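Local structure of p22 protein (Trypanosoma brucei, 3JV1) at residues P28-W34 and L154-I158; H51-I56 and Y144-V150. The protein probably acts as a mitochondrial accessory factor for RNA editing specific to the cytochrome oxidase subunit II transcript, and belongs to the Mam33 (p32-like) family. One frame throughout, in Å; residues are numbered along the deposited sequence.

Contact 1: P28-W34 and L154-I158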
loop_
_atom_site.group_PDB
_atom_site.type_symbol
_atom_site.label_atom_id
_atom_site.label_comp_id
_atom_site.label_asym_id
_atom_site.label_seq_id
_atom_site.Cartn_x
_atom_site.Cartn_y
_atom_site.Cartn_z
ATOM N N PRO A 28 23.195 6.802 -20.785
ATOM C CA PRO A 28 22.375 6.898 -21.996
ATOM C C PRO A 28 22.062 8.339 -22.364
ATOM O O PRO A 28 21.930 9.193 -21.492
ATOM C CB PRO A 28 21.097 6.148 -21.617
ATOM C CG PRO A 28 21.512 5.261 -20.501
ATOM C CD PRO A 28 22.446 6.127 -19.714
ATOM N N GLU A 29 21.948 8.609 -23.658
ATOM C CA GLU A 29 21.609 9.948 -24.115
ATOM C C GLU A 29 20.090 10.008 -24.046
ATOM O O GLU A 29 19.408 9.082 -24.482
ATOM C CB GLU A 29 22.108 10.166 -25.547
ATOM C CG GLU A 29 23.626 10.065 -25.658
ATOM C CD GLU A 29 24.138 10.218 -27.075
ATOM O OE1 GLU A 29 23.760 9.398 -27.944
ATOM O OE2 GLU A 29 24.924 11.160 -27.317
ATOM N N ILE A 30 19.562 11.085 -23.475
ATOM C CA ILE A 30 18.120 11.231 -23.330
ATOM C C ILE A 30 17.439 11.461 -24.669
ATOM O O ILE A 30 17.880 12.291 -25.459
ATOM C CB ILE A 30 17.775 12.394 -22.379
ATOM C CG1 ILE A 30 16.263 12.452 -22.156
ATOM C CG2 ILE A 30 18.275 13.699 -22.961
ATOM C CD1 ILE A 30 15.851 13.378 -21.043
ATOM N N PRO A 31 16.354 10.715 -24.939
ATOM C CA PRO A 31 15.596 10.831 -26.191
ATOM C C PRO A 31 15.181 12.275 -26.498
ATOM O O PRO A 31 14.792 13.025 -25.603
ATOM C CB PRO A 31 14.394 9.915 -25.951
ATOM C CG PRO A 31 14.957 8.851 -25.060
ATOM C CD PRO A 31 15.784 9.662 -24.079
ATOM N N GLU A 32 15.267 12.639 -27.775
ATOM C CA GLU A 32 14.925 13.975 -28.266
ATOM C C GLU A 32 13.554 14.478 -27.799
ATOM O O GLU A 32 12.558 13.769 -27.893
ATOM C CB GLU A 32 14.957 13.963 -29.797
ATOM C CG GLU A 32 15.028 15.326 -30.471
ATOM C CD GLU A 32 16.420 15.930 -30.431
ATOM O OE1 GLU A 32 17.395 15.194 -30.701
ATOM O OE2 GLU A 32 16.538 17.143 -30.142
ATOM N N GLY A 33 13.513 15.712 -27.305
ATOM C CA GLY A 33 12.263 16.292 -26.845
ATOM C C GLY A 33 11.917 16.014 -25.394
ATOM O O GLY A 33 11.138 16.745 -24.785
ATOM N N TRP A 34 12.496 14.962 -24.833
ATOM C CA TRP A 34 12.220 14.607 -23.445
ATOM C C TRP A 34 13.091 15.334 -22.447
ATOM O O TRP A 34 14.277 15.542 -22.676
ATOM C CB TRP A 34 12.410 13.108 -23.215
ATOM C CG TRP A 34 11.390 12.248 -23.877
ATOM C CD1 TRP A 34 11.486 11.654 -25.099
ATOM C CD2 TRP A 34 10.133 11.843 -23.328
ATOM N NE1 TRP A 34 10.368 10.891 -25.343
ATOM C CE2 TRP A 34 9.522 10.989 -24.271
ATOM C CE3 TRP A 34 9.463 12.115 -22.128
ATOM C CZ2 TRP A 34 8.270 10.401 -24.050
ATOM C CZ3 TRP A 34 8.212 11.528 -21.909
ATOM C CH2 TRP A 34 7.634 10.681 -22.869
ATOM N N LEU A 154 12.145 4.330 -26.234
ATOM C CA LEU A 154 11.995 4.956 -24.927
ATOM C C LEU A 154 12.063 3.907 -23.828
ATOM O O LEU A 154 12.678 4.129 -22.789
ATOM C CB LEU A 154 10.659 5.688 -24.839
ATOM C CG LEU A 154 10.400 6.405 -23.516
ATOM C CD1 LEU A 154 11.418 7.546 -23.359
ATOM C CD2 LEU A 154 8.969 6.935 -23.486
ATOM N N ALA A 155 11.427 2.765 -24.058
ATOM C CA ALA A 155 11.431 1.690 -23.073
ATOM C C ALA A 155 12.869 1.257 -22.862
ATOM O O ALA A 155 13.297 0.977 -21.743
ATOM C CB ALA A 155 10.598 0.518 -23.569
ATOM N N ASN A 156 13.613 1.219 -23.957
ATOM C CA ASN A 156 15.009 0.827 -23.932
ATOM C C ASN A 156 15.828 1.851 -23.150
ATOM O O ASN A 156 16.734 1.483 -22.400
ATOM C CB ASN A 156 15.523 0.712 -25.365
ATOM C CG ASN A 156 16.762 -0.136 -25.468
ATOM O OD1 ASN A 156 17.876 0.332 -25.233
ATOM N ND2 ASN A 156 16.576 -1.402 -25.812
ATOM N N PHE A 157 15.512 3.133 -23.327
ATOM C CA PHE A 157 16.216 4.185 -22.609
ATOM C C PHE A 157 15.950 4.099 -21.110
ATOM O O PHE A 157 16.832 4.368 -20.305
ATOM C CB PHE A 157 15.788 5.573 -23.081
ATOM C CG PHE A 157 16.278 6.682 -22.186
ATOM C CD1 PHE A 157 17.581 7.147 -22.283
ATOM C CD2 PHE A 157 15.451 7.215 -21.205
ATOM C CE1 PHE A 157 18.055 8.127 -21.416
ATOM C CE2 PHE A 157 15.913 8.189 -20.338
ATOM C CZ PHE A 157 17.218 8.648 -20.442
ATOM N N ILE A 158 14.727 3.744 -20.741
ATOM C CA ILE A 158 14.363 3.631 -19.337
ATOM C C ILE A 158 15.173 2.561 -18.598
ATOM O O ILE A 158 15.593 2.785 -17.464
ATOM C CB ILE A 158 12.846 3.348 -19.194
ATOM C CG1 ILE A 158 12.069 4.626 -19.515
ATOM C CG2 ILE A 158 12.519 2.856 -17.789
ATOM C CD1 ILE A 158 10.581 4.459 -19.515
#

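Contact 2: H51-I56 and Y144-V150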
loop_
_atom_site.group_PDB
_atom_site.type_symbol
_atom_site.label_atom_id
_atom_site.label_comp_id
_atom_site.label_asym_id
_atom_site.label_seq_id
_atom_site.Cartn_x
_atom_site.Cartn_y
_atom_site.Cartn_z
ATOM N N HIS A 51 3.671 17.621 -26.695
ATOM C CA HIS A 51 3.209 17.039 -27.945
ATOM C C HIS A 51 2.129 18.009 -28.397
ATOM O O HIS A 51 0.938 17.740 -28.257
ATOM C CB HIS A 51 2.603 15.657 -27.692
ATOM C CG HIS A 51 2.175 14.946 -28.938
ATOM N ND1 HIS A 51 3.072 14.419 -29.841
ATOM C CD2 HIS A 51 0.944 14.676 -29.432
ATOM C CE1 HIS A 51 2.412 13.853 -30.834
ATOM N NE2 HIS A 51 1.120 13.995 -30.610
ATOM N N GLY A 52 2.551 19.154 -28.920
ATOM C CA GLY A 52 1.580 20.148 -29.325
ATOM C C GLY A 52 0.961 20.697 -28.055
ATOM O O GLY A 52 1.680 21.117 -27.148
ATOM N N ASP A 53 -0.364 20.684 -27.966
ATOM C CA ASP A 53 -1.024 21.191 -26.773
ATOM C C ASP A 53 -0.980 20.212 -25.600
ATOM O O ASP A 53 -1.287 20.583 -24.469
ATOM C CB ASP A 53 -2.481 21.538 -27.069
ATOM C CG ASP A 53 -2.623 22.698 -28.028
ATOM O OD1 ASP A 53 -2.320 22.523 -29.222
ATOM O OD2 ASP A 53 -3.035 23.790 -27.581
ATOM N N GLU A 54 -0.613 18.960 -25.855
ATOM C CA GLU A 54 -0.570 17.998 -24.765
ATOM C C GLU A 54 0.801 17.892 -24.129
ATOM O O GLU A 54 1.811 18.270 -24.717
ATOM C CB GLU A 54 -0.988 16.599 -25.235
ATOM C CG GLU A 54 -1.357 16.472 -26.702
ATOM C CD GLU A 54 -1.721 15.049 -27.086
ATOM O OE1 GLU A 54 -0.906 14.137 -26.859
ATOM O OE2 GLU A 54 -2.824 14.836 -27.622
ATOM N N GLU A 55 0.824 17.390 -22.905
ATOM C CA GLU A 55 2.084 17.165 -22.222
ATOM C C GLU A 55 2.080 15.674 -21.939
ATOM O O GLU A 55 1.049 15.117 -21.573
ATOM C CB GLU A 55 2.176 17.941 -20.911
ATOM C CG GLU A 55 3.530 17.732 -20.226
ATOM C CD GLU A 55 3.647 18.471 -18.923
ATOM O OE1 GLU A 55 2.734 18.336 -18.087
ATOM O OE2 GLU A 55 4.653 19.181 -18.728
ATOM N N ILE A 56 3.216 15.025 -22.152
ATOM C CA ILE A 56 3.324 13.595 -21.917
ATOM C C ILE A 56 4.231 13.446 -20.702
ATOM O O ILE A 56 5.343 13.972 -20.691
ATOM C CB ILE A 56 3.966 12.875 -23.123
ATOM C CG1 ILE A 56 3.376 13.405 -24.442
ATOM C CG2 ILE A 56 3.770 11.367 -22.984
ATOM C CD1 ILE A 56 1.882 13.252 -24.591
ATOM N N TYR A 144 -1.237 4.995 -30.704
ATOM C CA TYR A 144 -1.411 6.326 -30.129
ATOM C C TYR A 144 -0.172 6.671 -29.274
ATOM O O TYR A 144 0.362 7.779 -29.340
ATOM C CB TYR A 144 -2.678 6.330 -29.266
ATOM C CG TYR A 144 -2.967 7.613 -28.527
ATOM C CD1 TYR A 144 -3.650 8.661 -29.143
ATOM C CD2 TYR A 144 -2.608 7.757 -27.186
ATOM C CE1 TYR A 144 -3.976 9.818 -28.439
ATOM C CE2 TYR A 144 -2.926 8.903 -26.476
ATOM C CZ TYR A 144 -3.609 9.927 -27.100
ATOM O OH TYR A 144 -3.934 11.054 -26.381
ATOM N N LEU A 145 0.282 5.714 -28.474
ATOM C CA LEU A 145 1.452 5.927 -27.635
ATOM C C LEU A 145 2.718 6.037 -28.482
ATOM O O LEU A 145 3.595 6.857 -28.206
ATOM C CB LEU A 145 1.601 4.780 -26.640
ATOM C CG LEU A 145 0.530 4.722 -25.556
ATOM C CD1 LEU A 145 0.621 3.403 -24.836
ATOM C CD2 LEU A 145 0.716 5.891 -24.590
ATOM N N SER A 146 2.807 5.214 -29.519
ATOM C CA SER A 146 3.971 5.238 -30.385
ATOM C C SER A 146 4.106 6.573 -31.126
ATOM O O SER A 146 5.206 7.078 -31.296
ATOM C CB SER A 146 3.906 4.087 -31.385
ATOM O OG SER A 146 5.154 3.944 -32.035
ATOM N N ALA A 147 2.991 7.149 -31.558
ATOM C CA ALA A 147 3.030 8.429 -32.263
ATOM C C ALA A 147 3.550 9.537 -31.352
ATOM O O ALA A 147 3.946 10.604 -31.823
ATOM C CB ALA A 147 1.644 8.793 -32.782
ATOM N N ARG A 148 3.542 9.283 -30.046
ATOM C CA ARG A 148 4.016 10.263 -29.088
ATOM C C ARG A 148 5.403 9.927 -28.533
ATOM O O ARG A 148 5.848 10.517 -27.550
ATOM C CB ARG A 148 2.989 10.408 -27.956
ATOM C CG ARG A 148 1.676 11.008 -28.454
ATOM C CD ARG A 148 0.513 10.869 -27.478
ATOM N NE ARG A 148 -0.613 11.665 -27.953
ATOM C CZ ARG A 148 -1.217 11.472 -29.123
ATOM N NH1 ARG A 148 -0.816 10.495 -29.925
ATOM N NH2 ARG A 148 -2.175 12.292 -29.522
ATOM N N GLY A 149 6.092 8.986 -29.169
ATOM C CA GLY A 149 7.425 8.630 -28.708
ATOM C C GLY A 149 7.504 7.547 -27.649
ATOM O O GLY A 149 8.598 7.135 -27.266
ATOM N N VAL A 150 6.360 7.080 -27.161
ATOM C CA VAL A 150 6.363 6.027 -26.152
ATOM C C VAL A 150 6.438 4.716 -26.912
ATOM O O VAL A 150 5.425 4.070 -27.188
ATOM C CB VAL A 150 5.094 6.072 -25.288
ATOM C CG1 VAL A 150 5.208 5.072 -24.155
ATOM C CG2 VAL A 150 4.899 7.483 -24.739
HETATM O O HOH W 1 -4.926 13.162 -27.692
#

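Contact 1: P28-W34 and L154-I158
Pro-31 lays its CD atom on the phenyl ring of Phe-157: CD lies 3.5 Å from the ring centroid and 12° off the normal, a CH-pi contact centred on the face. Phe-157 reaches the loop because its CG stands trans to the backbone N (chi1 168°), which sends the ring outward from the helix. Along the rest of the ring, Pro-28 CB lies 3.6 Å from Phe-157 CE1, and Glu-29 O 3.5 Å from Phe-157 CD1; both arrive obliquely. The Ile-30 backbone closes this row, its CA 3.6 Å from Phe-157 CE1. In the Mam33 fold this joins the irregular segment 28-34, ahead of strand 35-37, to the start of the long helix 152-181. A type II turn from Pro-31 to Trp-34, closed by Trp-34 N to Pro-31 O, then brings the indole round to Leu-154. With CG anti to the carbonyl carbon and chi2 at 94°, Trp-34 turns a ring face to Leu-154, the two side chains crossing nearly at right angles. Leu-154 CD1 sits over the five-membered ring of Trp-34, 4.2 Å from its centroid, while Leu-154 CD2 overhangs the rim on the same side, 3.6 Å from Trp-34 CZ2.

Contact 2: H51-I56 and Y144-V150
The guanidinium of Arg-148 lies between two aromatic rings: Tyr-144 covers one face, CE1 standing 3.2 Å above the plane toward the rim, and the imidazole of His-51 covers the other. Arg-148 sits in the Schellman motif that ends helix 135-146, with Gly-149 at C-prime, Val-150 N bonded to Leu-145 O and Gly-149 N to Ser-146 O; the motif faces the type II' hairpin turn His-51 to Glu-54. The imidazole plane is turned 42° from the guanidinium, and Arg-148 CG sits 3.7 Å from the His-51 ring centroid, in a CH-pi contact over its face. At the guanidinium edge comes Glu-54, gripped side-on in a two-nitrogen salt bridge. Arg-148 runs extended from CG to NE (chi2 166°, chi3 170°), a shape that carries its head across to the hairpin. Arg-148 NE reaches Glu-54 OE1 at 2.7 Å, and its NH2 meets Glu-54 OE2 at 3.2 Å along a nearly straight bond. NH1 turns back to Tyr-144 O, so three nitrogens fix the group's rotation; NH2 also salt-bridges Asp-4 of a second subunit. Also at the guanidinium edge, near its plane, Ile-56 CD1 packs on Arg-148 CD. A water bridges Glu-54 OE2 and Tyr-144 OH, 2.7 Å from each oxygen.

In the fold
Contacts 1 and 2 have centres about 14 Å apart and meet directly. Leu-154 CB of contact 1 lies 3.5 Å from Gly-149 O of contact 2, where helix 135-146 gives way to helix 152-181. Trp-34 CH2 packs against Ile-56 CG2 at 3.9 Å, so the indole that receives Leu-154 also touches the hairpin. Strand 46-51 lies close to both: Met-47 touches Trp-34, Leu-154 and Phe-157, while Lys-49 NZ bonds to Arg-148 O. Contact 2 joins the end of helix 135-146 to the hairpin of the sheet, contact 1 the start of helix 152-181 to the loop leading into strand 35-37. In the assembly, contact 2 reaches a second subunit, whereas no other chain touches the segments of contact 1.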